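Local coordinates for trafficking protein particle complex subunit 3 (Naegleria fowleri, PDB 6AQ3) that probably serves as a subunit of the TRAPP complex in membrane trafficking and carries a covalently bound palmitate whose chain lies against its helices, at residues C[95-98]-C[102-105]; C[128-133]-C[141-146]; C[150-155]-C[160-165]. All blocks are in the same frame, centred on the assembly; numbering follows the deposited sequence.

Interaction 1: residues C[95-98]-C[102-105]. With PLM (palmitic acid), chain N.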
loop_
_atom_site.group_PDB
_atom_site.type_symbol
_atom_site.label_atom_id
_atom_site.label_comp_id
_atom_site.label_asym_id
_atom_site.label_seq_id
_atom_site.Cartn_x
_atom_site.Cartn_y
_atom_site.Cartn_z
ATOM N N VAL C 95 -3.569 20.198 -1.333
ATOM C CA VAL C 95 -2.890 19.634 -2.503
ATOM C C VAL C 95 -2.421 18.201 -2.248
ATOM O O VAL C 95 -2.827 17.277 -2.952
ATOM C CB VAL C 95 -1.729 20.544 -2.970
ATOM C CG1 VAL C 95 -1.037 19.985 -4.218
ATOM C CG2 VAL C 95 -2.248 21.944 -3.276
ATOM N N ALA C 96 -1.573 17.998 -1.237
ATOM C CA ALA C 96 -1.006 16.676 -0.970
ATOM C C ALA C 96 -2.087 15.643 -0.664
ATOM O O ALA C 96 -2.040 14.508 -1.158
ATOM C CB ALA C 96 -0.003 16.749 0.182
ATOM N N PHE C 97 -3.037 15.998 0.203
ATOM C CA PHE C 97 -4.070 15.043 0.581
ATOM C C PHE C 97 -4.882 14.599 -0.631
ATOM O O PHE C 97 -5.218 13.415 -0.760
ATOM C CB PHE C 97 -4.954 15.659 1.666
ATOM C CG PHE C 97 -4.533 15.280 3.058
ATOM C CD1 PHE C 97 -3.224 15.492 3.477
ATOM C CD2 PHE C 97 -5.440 14.752 3.959
ATOM C CE1 PHE C 97 -2.817 15.138 4.765
ATOM C CE2 PHE C 97 -5.044 14.418 5.257
ATOM C CZ PHE C 97 -3.730 14.613 5.656
ATOM N N LYS C 98 -5.156 15.518 -1.560
ATOM C CA LYS C 98 -5.875 15.135 -2.770
ATOM C C LYS C 98 -5.007 14.263 -3.665
ATOM O O LYS C 98 -5.466 13.238 -4.177
ATOM C CB LYS C 98 -6.332 16.381 -3.527
ATOM C CG LYS C 98 -7.454 17.159 -2.847
ATOM C CD LYS C 98 -7.879 18.362 -3.701
ATOM C CE LYS C 98 -9.155 19.029 -3.188
ATOM N NZ LYS C 98 -8.971 19.792 -1.927
ATOM N N GLY C 102 -6.692 11.237 -2.213
ATOM C CA GLY C 102 -7.980 11.674 -2.696
ATOM C C GLY C 102 -8.834 12.339 -1.643
ATOM O O GLY C 102 -10.047 12.446 -1.819
ATOM N N ILE C 103 -8.226 12.819 -0.566
ATOM C CA ILE C 103 -8.939 13.416 0.553
ATOM C C ILE C 103 -8.925 14.927 0.378
ATOM O O ILE C 103 -7.890 15.517 0.034
ATOM C CB ILE C 103 -8.267 13.040 1.887
ATOM C CG1 ILE C 103 -8.387 11.562 2.162
ATOM C CG2 ILE C 103 -8.931 13.756 3.038
ATOM C CD1 ILE C 103 -7.744 11.178 3.471
ATOM N N ASN C 104 -10.063 15.561 0.638
ATOM C CA ASN C 104 -10.132 17.003 0.826
ATOM C C ASN C 104 -10.090 17.283 2.321
ATOM O O ASN C 104 -10.892 16.731 3.082
ATOM C CB ASN C 104 -11.389 17.611 0.199
ATOM C CG ASN C 104 -12.212 16.595 -0.567
ATOM O OD1 ASN C 104 -11.948 16.316 -1.739
ATOM N ND2 ASN C 104 -13.229 16.046 0.089
ATOM N N ALA C 105 -9.163 18.128 2.740
ATOM C CA ALA C 105 -8.999 18.447 4.149
ATOM C C ALA C 105 -9.140 19.948 4.390
ATOM O O ALA C 105 -9.123 20.770 3.463
ATOM C CB ALA C 105 -7.640 17.949 4.656
HETATM C C1 PLM N . 6.411 23.149 1.580
HETATM O O2 PLM N . 6.333 23.476 2.800
HETATM C C2 PLM N . 5.475 21.985 0.940
HETATM C C3 PLM N . 4.718 21.044 1.900
HETATM C C4 PLM N . 5.179 19.574 1.847
HETATM C C5 PLM N . 4.095 18.552 1.413
HETATM C C6 PLM N . 4.284 17.142 2.025
HETATM C C7 PLM N . 3.280 16.069 1.537
HETATM C C8 PLM N . 2.561 15.302 2.677
HETATM C C9 PLM N . 1.760 14.073 2.185
HETATM C CA PLM N . 0.573 13.652 3.107
HETATM C CB PLM N . -0.179 12.382 2.635
HETATM C CC PLM N . 0.250 11.085 3.367
HETATM C CD PLM N . -0.005 9.798 2.552
HETATM C CE PLM N . -0.144 8.506 3.397
HETATM C CF PLM N . 0.099 7.216 2.577
HETATM C CG PLM N . -0.449 5.934 3.229
#

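Interaction 2: residues C[128-133]-C[141-146]. With EDO (1,2-ethanediol), chain H.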
loop_
_atom_site.group_PDB
_atom_site.type_symbol
_atom_site.label_atom_id
_atom_site.label_comp_id
_atom_site.label_asym_id
_atom_site.label_seq_id
_atom_site.Cartn_x
_atom_site.Cartn_y
_atom_site.Cartn_z
ATOM N N ASP C 128 -11.694 2.487 5.081
ATOM C CA ASP C 128 -12.840 1.795 4.486
ATOM C C ASP C 128 -12.978 0.354 4.972
ATOM O O ASP C 128 -12.026 -0.430 4.934
ATOM C CB ASP C 128 -12.720 1.831 2.964
ATOM C CG ASP C 128 -13.038 3.201 2.392
ATOM O OD1 ASP C 128 -13.306 4.128 3.189
ATOM O OD2 ASP C 128 -12.987 3.357 1.154
ATOM N N PHE C 129 -14.181 0.015 5.431
ATOM C CA PHE C 129 -14.540 -1.335 5.857
ATOM C C PHE C 129 -13.732 -1.797 7.073
ATOM O O PHE C 129 -13.678 -2.997 7.374
ATOM C CB PHE C 129 -14.378 -2.323 4.696
ATOM C CG PHE C 129 -15.205 -1.975 3.480
ATOM C CD1 PHE C 129 -16.475 -1.424 3.610
ATOM C CD2 PHE C 129 -14.697 -2.175 2.204
ATOM C CE1 PHE C 129 -17.231 -1.093 2.493
ATOM C CE2 PHE C 129 -15.452 -1.852 1.076
ATOM C CZ PHE C 129 -16.721 -1.307 1.224
ATOM N N VAL C 130 -13.112 -0.869 7.794
ATOM C CA VAL C 130 -12.307 -1.182 8.969
ATOM C C VAL C 130 -13.176 -0.976 10.199
ATOM O O VAL C 130 -13.930 0.000 10.290
ATOM C CB VAL C 130 -11.041 -0.300 9.041
ATOM C CG1 VAL C 130 -10.273 -0.549 10.340
ATOM C CG2 VAL C 130 -10.153 -0.537 7.840
ATOM N N GLU C 131 -13.124 -1.931 11.112
ATOM C CA GLU C 131 -13.852 -1.841 12.362
ATOM C C GLU C 131 -12.902 -2.300 13.447
ATOM O O GLU C 131 -12.468 -3.457 13.432
ATOM C CB GLU C 131 -15.108 -2.713 12.335
ATOM N N LEU C 132 -12.589 -1.409 14.384
ATOM C CA LEU C 132 -11.672 -1.855 15.418
ATOM C C LEU C 132 -12.427 -2.556 16.543
ATOM O O LEU C 132 -13.449 -2.048 17.013
ATOM C CB LEU C 132 -10.921 -0.672 16.003
ATOM C CG LEU C 132 -10.239 0.252 15.022
ATOM C CD1 LEU C 132 -9.558 1.343 15.863
ATOM C CD2 LEU C 132 -9.262 -0.559 14.163
ATOM N N PRO C 133 -11.910 -3.677 17.037
ATOM C CA PRO C 133 -12.509 -4.308 18.219
ATOM C C PRO C 133 -12.461 -3.369 19.416
ATOM O O PRO C 133 -11.620 -2.469 19.498
ATOM C CB PRO C 133 -11.638 -5.551 18.451
ATOM C CG PRO C 133 -10.946 -5.801 17.167
ATOM C CD PRO C 133 -10.727 -4.409 16.570
ATOM N N LEU C 141 -5.603 2.976 19.289
ATOM C CA LEU C 141 -4.839 2.823 18.059
ATOM C C LEU C 141 -5.160 3.971 17.115
ATOM O O LEU C 141 -6.326 4.347 16.942
ATOM C CB LEU C 141 -5.204 1.501 17.378
ATOM C CG LEU C 141 -4.752 1.292 15.938
ATOM C CD1 LEU C 141 -3.266 0.988 15.916
ATOM C CD2 LEU C 141 -5.581 0.167 15.286
ATOM N N TYR C 142 -4.130 4.538 16.506
ATOM C CA TYR C 142 -4.341 5.505 15.432
ATOM C C TYR C 142 -4.032 4.787 14.123
ATOM O O TYR C 142 -2.905 4.823 13.606
ATOM C CB TYR C 142 -3.506 6.761 15.640
ATOM C CG TYR C 142 -4.092 7.670 16.692
ATOM C CD1 TYR C 142 -5.388 8.179 16.551
ATOM C CD2 TYR C 142 -3.342 8.056 17.814
ATOM C CE1 TYR C 142 -5.938 9.036 17.513
ATOM C CE2 TYR C 142 -3.884 8.916 18.791
ATOM C CZ TYR C 142 -5.184 9.397 18.627
ATOM O OH TYR C 142 -5.740 10.234 19.560
ATOM N N TYR C 143 -5.080 4.166 13.579
ATOM C CA TYR C 143 -4.972 3.285 12.422
ATOM C C TYR C 143 -4.164 3.904 11.284
ATOM O O TYR C 143 -3.379 3.209 10.631
ATOM C CB TYR C 143 -6.377 2.931 11.940
ATOM C CG TYR C 143 -6.398 1.884 10.853
ATOM C CD1 TYR C 143 -6.380 0.526 11.161
ATOM C CD2 TYR C 143 -6.405 2.257 9.522
ATOM C CE1 TYR C 143 -6.401 -0.446 10.148
ATOM C CE2 TYR C 143 -6.416 1.325 8.532
ATOM C CZ TYR C 143 -6.410 -0.024 8.842
ATOM O OH TYR C 143 -6.407 -0.926 7.818
ATOM N N SER C 144 -4.341 5.205 11.031
ATOM C CA SER C 144 -3.695 5.908 9.925
ATOM C C SER C 144 -2.464 6.707 10.341
ATOM O O SER C 144 -2.103 7.663 9.645
ATOM C CB SER C 144 -4.678 6.857 9.255
ATOM O OG SER C 144 -5.737 6.146 8.686
ATOM N N ASN C 145 -1.772 6.299 11.411
ATOM C CA ASN C 145 -0.691 7.119 11.949
ATOM C C ASN C 145 0.447 7.311 10.957
ATOM O O ASN C 145 1.204 8.289 11.079
ATOM C CB ASN C 145 -0.140 6.510 13.232
ATOM C CG ASN C 145 0.205 7.572 14.267
ATOM O OD1 ASN C 145 -0.403 8.640 14.280
ATOM N ND2 ASN C 145 1.154 7.270 15.159
ATOM N N ILE C 146 0.554 6.431 9.954
ATOM C CA ILE C 146 1.556 6.595 8.908
ATOM C C ILE C 146 1.482 7.989 8.281
ATOM O O ILE C 146 2.489 8.501 7.780
ATOM C CB ILE C 146 1.393 5.484 7.858
ATOM C CG1 ILE C 146 2.639 5.389 6.988
ATOM C CG2 ILE C 146 0.183 5.769 6.974
ATOM C CD1 ILE C 146 2.750 4.065 6.263
HETATM C C1 EDO H . -9.530 -2.460 4.928
HETATM O O1 EDO H . -8.560 -3.497 4.758
HETATM C C2 EDO H . -9.239 -1.313 3.968
HETATM O O2 EDO H . -10.078 -1.433 2.810
#

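Interaction 3: residues C[150-155]-C[160-165]. With PLM (palmitic acid), chain N.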
loop_
_atom_site.group_PDB
_atom_site.type_symbol
_atom_site.label_atom_id
_atom_site.label_comp_id
_atom_site.label_asym_id
_atom_site.label_seq_id
_atom_site.Cartn_x
_atom_site.Cartn_y
_atom_site.Cartn_z
ATOM N N VAL C 150 4.651 10.765 7.427
ATOM C CA VAL C 150 4.875 11.331 6.098
ATOM C C VAL C 150 5.011 12.846 6.179
ATOM O O VAL C 150 5.884 13.443 5.537
ATOM C CB VAL C 150 3.746 10.894 5.145
ATOM C CG1 VAL C 150 3.915 11.529 3.758
ATOM C CG2 VAL C 150 3.789 9.379 5.002
ATOM N N ILE C 151 4.158 13.480 6.991
ATOM C CA ILE C 151 4.181 14.930 7.172
ATOM C C ILE C 151 5.489 15.363 7.813
ATOM O O ILE C 151 6.146 16.305 7.345
ATOM C CB ILE C 151 2.957 15.369 7.996
ATOM C CG1 ILE C 151 1.684 15.224 7.139
ATOM C CG2 ILE C 151 3.153 16.777 8.609
ATOM C CD1 ILE C 151 0.395 15.489 7.877
ATOM N N ARG C 152 5.894 14.668 8.880
ATOM C CA ARG C 152 7.122 15.026 9.583
ATOM C C ARG C 152 8.352 14.842 8.699
ATOM O O ARG C 152 9.246 15.698 8.680
ATOM C CB ARG C 152 7.267 14.197 10.860
ATOM C CG ARG C 152 8.603 14.438 11.598
ATOM C CD ARG C 152 8.578 13.778 12.970
ATOM N NE ARG C 152 8.650 12.321 12.892
ATOM C CZ ARG C 152 9.775 11.626 13.031
ATOM N NH1 ARG C 152 10.911 12.251 13.258
ATOM N NH2 ARG C 152 9.772 10.304 12.955
ATOM N N GLY C 153 8.428 13.724 7.980
ATOM C CA GLY C 153 9.587 13.487 7.144
ATOM C C GLY C 153 9.629 14.438 5.963
ATOM O O GLY C 153 10.691 14.952 5.600
ATOM N N ALA C 154 8.473 14.713 5.362
ATOM C CA ALA C 154 8.472 15.637 4.239
ATOM C C ALA C 154 8.930 17.028 4.673
ATOM O O ALA C 154 9.794 17.637 4.030
ATOM C CB ALA C 154 7.081 15.700 3.607
ATOM N N LEU C 155 8.387 17.534 5.785
ATOM C CA LEU C 155 8.700 18.906 6.173
ATOM C C LEU C 155 10.149 19.046 6.606
ATOM O O LEU C 155 10.745 20.117 6.415
ATOM C CB LEU C 155 7.759 19.379 7.280
ATOM C CG LEU C 155 6.296 19.549 6.836
ATOM C CD1 LEU C 155 5.424 20.108 7.961
ATOM C CD2 LEU C 155 6.214 20.436 5.621
ATOM N N MET C 160 12.206 22.051 8.228
ATOM C CA MET C 160 11.331 22.305 9.360
ATOM C C MET C 160 11.271 21.050 10.209
ATOM O O MET C 160 10.953 19.971 9.701
ATOM C CB MET C 160 9.930 22.704 8.914
ATOM C CG MET C 160 9.891 23.904 8.036
ATOM S SD MET C 160 8.177 24.227 7.655
ATOM C CE MET C 160 8.332 25.305 6.227
ATOM N N ARG C 161 11.634 21.173 11.476
ATOM C CA ARG C 161 11.435 20.095 12.426
ATOM C C ARG C 161 10.068 20.288 13.059
ATOM O O ARG C 161 9.829 21.296 13.736
ATOM C CB ARG C 161 12.524 20.062 13.497
ATOM C CG ARG C 161 12.424 18.839 14.440
ATOM C CD ARG C 161 13.750 18.558 15.118
ATOM N NE ARG C 161 14.099 19.650 16.032
ATOM C CZ ARG C 161 13.606 19.820 17.257
ATOM N NH1 ARG C 161 12.713 18.967 17.745
ATOM N NH2 ARG C 161 13.999 20.861 17.992
ATOM N N VAL C 162 9.164 19.340 12.824
ATOM C CA VAL C 162 7.804 19.461 13.325
ATOM C C VAL C 162 7.463 18.228 14.147
ATOM O O VAL C 162 8.086 17.173 14.024
ATOM C CB VAL C 162 6.770 19.644 12.187
ATOM C CG1 VAL C 162 7.133 20.837 11.297
ATOM C CG2 VAL C 162 6.631 18.340 11.366
ATOM N N GLU C 163 6.460 18.388 15.006
ATOM C CA GLU C 163 5.791 17.282 15.670
ATOM C C GLU C 163 4.370 17.207 15.113
ATOM O O GLU C 163 3.698 18.234 14.948
ATOM C CB GLU C 163 5.788 17.476 17.188
ATOM C CG GLU C 163 7.121 17.115 17.845
ATOM C CD GLU C 163 7.179 17.474 19.325
ATOM O OE1 GLU C 163 8.291 17.610 19.864
ATOM O OE2 GLU C 163 6.119 17.678 19.941
ATOM N N CYS C 164 3.927 16.003 14.784
ATOM C CA CYS C 164 2.658 15.800 14.094
ATOM C C CYS C 164 1.981 14.556 14.656
ATOM O O CYS C 164 2.526 13.450 14.537
ATOM C CB CYS C 164 2.886 15.664 12.587
ATOM S SG CYS C 164 1.376 15.419 11.667
ATOM N N GLU C 165 0.807 14.732 15.274
ATOM C CA GLU C 165 0.117 13.631 15.935
ATOM C C GLU C 165 -1.382 13.679 15.670
ATOM O O GLU C 165 -1.966 14.741 15.429
ATOM C CB GLU C 165 0.351 13.622 17.451
ATOM C CG GLU C 165 -0.096 14.903 18.159
ATOM C CD GLU C 165 0.996 15.976 18.211
ATOM O OE1 GLU C 165 2.173 15.642 17.935
ATOM O OE2 GLU C 165 0.687 17.152 18.538
HETATM C C1 PLM N . 6.411 23.149 1.580
HETATM O O2 PLM N . 6.333 23.476 2.800
HETATM C C2 PLM N . 5.475 21.985 0.940
HETATM C C3 PLM N . 4.718 21.044 1.900
HETATM C C4 PLM N . 5.179 19.574 1.847
HETATM C C5 PLM N . 4.095 18.552 1.413
HETATM C C6 PLM N . 4.284 17.142 2.025
HETATM C C7 PLM N . 3.280 16.069 1.537
HETATM C C8 PLM N . 2.561 15.302 2.677
HETATM C C9 PLM N . 1.760 14.073 2.185
HETATM C CA PLM N . 0.573 13.652 3.107
HETATM C CB PLM N . -0.179 12.382 2.635
HETATM C CC PLM N . 0.250 11.085 3.367
HETATM C CD PLM N . -0.005 9.798 2.552
HETATM C CE PLM N . -0.144 8.506 3.397
HETATM C CF PLM N . 0.099 7.216 2.577
HETATM C CG PLM N . -0.449 5.934 3.229
HETATM O O HOH W 1 10.109 17.650 10.736
#

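Interaction 1: residues C[95-98]-C[102-105]
F97 and I103 meet twice, once through the backbone and once through side chains, where helix 85-101 ends and the chain turns toward strand 106-108. The polar part is a pair of bonds to carbonyls near the end of helix 85-101. I103 N donates to F97 O at 3.1 Å with an N-H...O angle of 157°. G102 N gives K98 O a weak bond at 3.1 Å. G102, the first residue to leave helical geometry, has a positive phi of 68°, which turns the chain out of the helix.

Apolar packing centres on the F97 ring. I103 CG2, set anti to the backbone N by chi1 of -66°, lies in the ring plane 3.7 Å from F97 CD2; the two side chains run alongside each other. A105 CB comes obliquely to F97 CD2 at 3.9 Å, and F121 meets the ring edge-to-face.

The lysine contributes mainly methylenes: K98 CG passes 3.3 Å from I103 O, and K98 NZ, weakly bonded to K94 O, sits beside N104 CB.

Palmitate touches the helix next to this corner, with A96 CB 3.6 Å from PLM C7 and F97 CE1 4.1 Å from PLM CA. Backbone bonding thus fixes the exit from the helix, while one phenyl ring packs against both the departing chain and the lipid; the contact is apolar on the ring side, with K98 and N104 at its exposed margin.

Interaction 2: residues C[128-133]-C[141-146]
Y143 and V130 face each other because both extend anti to their backbone nitrogens, the tyrosine CG at chi1 -173° and the valine CG1 at chi1 175°. V130 CG1 thereby stands over one face of the Y143 ring, shifted toward the rim. This is a CH-pi contact, 4.2 Å from CG1 to the ring centroid and 22° off the normal. The other branch, V130 CG2, lies 3.8 Å from Y143 OH.

L132 and L141 meet through their methyls, CD2 to CD2 at 3.9 Å, with the side chains crossing at about a right angle. L132 CD2 also looks obliquely at Y143 CD1, and L141 in turn packs on V49 and I52 of helix 49-75.

A type I turn from Y142 to N145, closed by N145 N to Y142 O at 2.9 Å, carries Y143, whose O accepts a hydrogen bond from Y35 OH. An ethanediol, probably from the crystallisation liquor, puts C1 3.5 Å from V130 CG2, bonds weakly to D128 O, and also reaches R66 of the second subunit.

The direct contact between the segments, which flank helix 134-138, is methyl-methyl and methyl-ring packing, without a hydrogen bond.

Interaction 3: residues C[150-155]-C[160-165]
R152 brings the one flat side-chain group of the contact, yet it meets V162 through its aliphatic part: CD passes 3.6 Å from V162 O. Beyond a bend at chi3 (72°) the guanidinium departs from the strand, forming a cation-pi contact with Y61 and a salt bridge from NE to E57, both on helix 49-75.

Segments 150-155 and 160-165 run nearly antiparallel (168°), their axes approaching to 7.5 Å. Side chains from alternate strand positions, M160, V162 and C164, face the helix. L155 CD1 reaches V162 CG1 at 3.8 Å, the two side chains crossing at about a right angle, while V162 CG2 packs on R152 CA. Further along, C164 SG, anti to its backbone nitrogen at chi1 -180°, is 3.8 Å from I151 CG2 and lies close to I151 CD1 as well.

Polar links gather where the chain turns. M160 N donates to L155 O at 3.0 Å. One water donates to R152 O and to M160 O (2.7 Å from the latter) and accepts from V162 N.

Palmitate touches the same helix through A154 CB, 3.5 Å from PLM C6, V150 CG1, and L155 CD2, 4.0 Å from PLM C4; L155 thus meets strand and lipid with different methyls. Hydrocarbon and thiol packing, one direct backbone bond and one shared water therefore join a lipid-contacting helix to the outermost strand of this chain's sheet.

Overall arrangement
The three contacts follow one another along the chain, all in the part that belongs to the TRAPP component family. Interaction 1 lies at the end of helix 85-101, leading into strand 106-108; interaction 2 joins the loops flanking helix 134-138; interaction 3 packs helix 146-157, which 141-146 leads into, on strand 160-168. Strands 106-108 and 160-168 are the two outermost of this chain's antiparallel sheet. Centres of interactions 1 and 3 are about 17 Å apart, and both touch the same palmitate, so helices 85-101 and 146-157 both line it. Interaction 2, about 19 and 21 Å from them between centres, lies across the chain's centre from interaction 3, with F129 touching R66 of the second subunit.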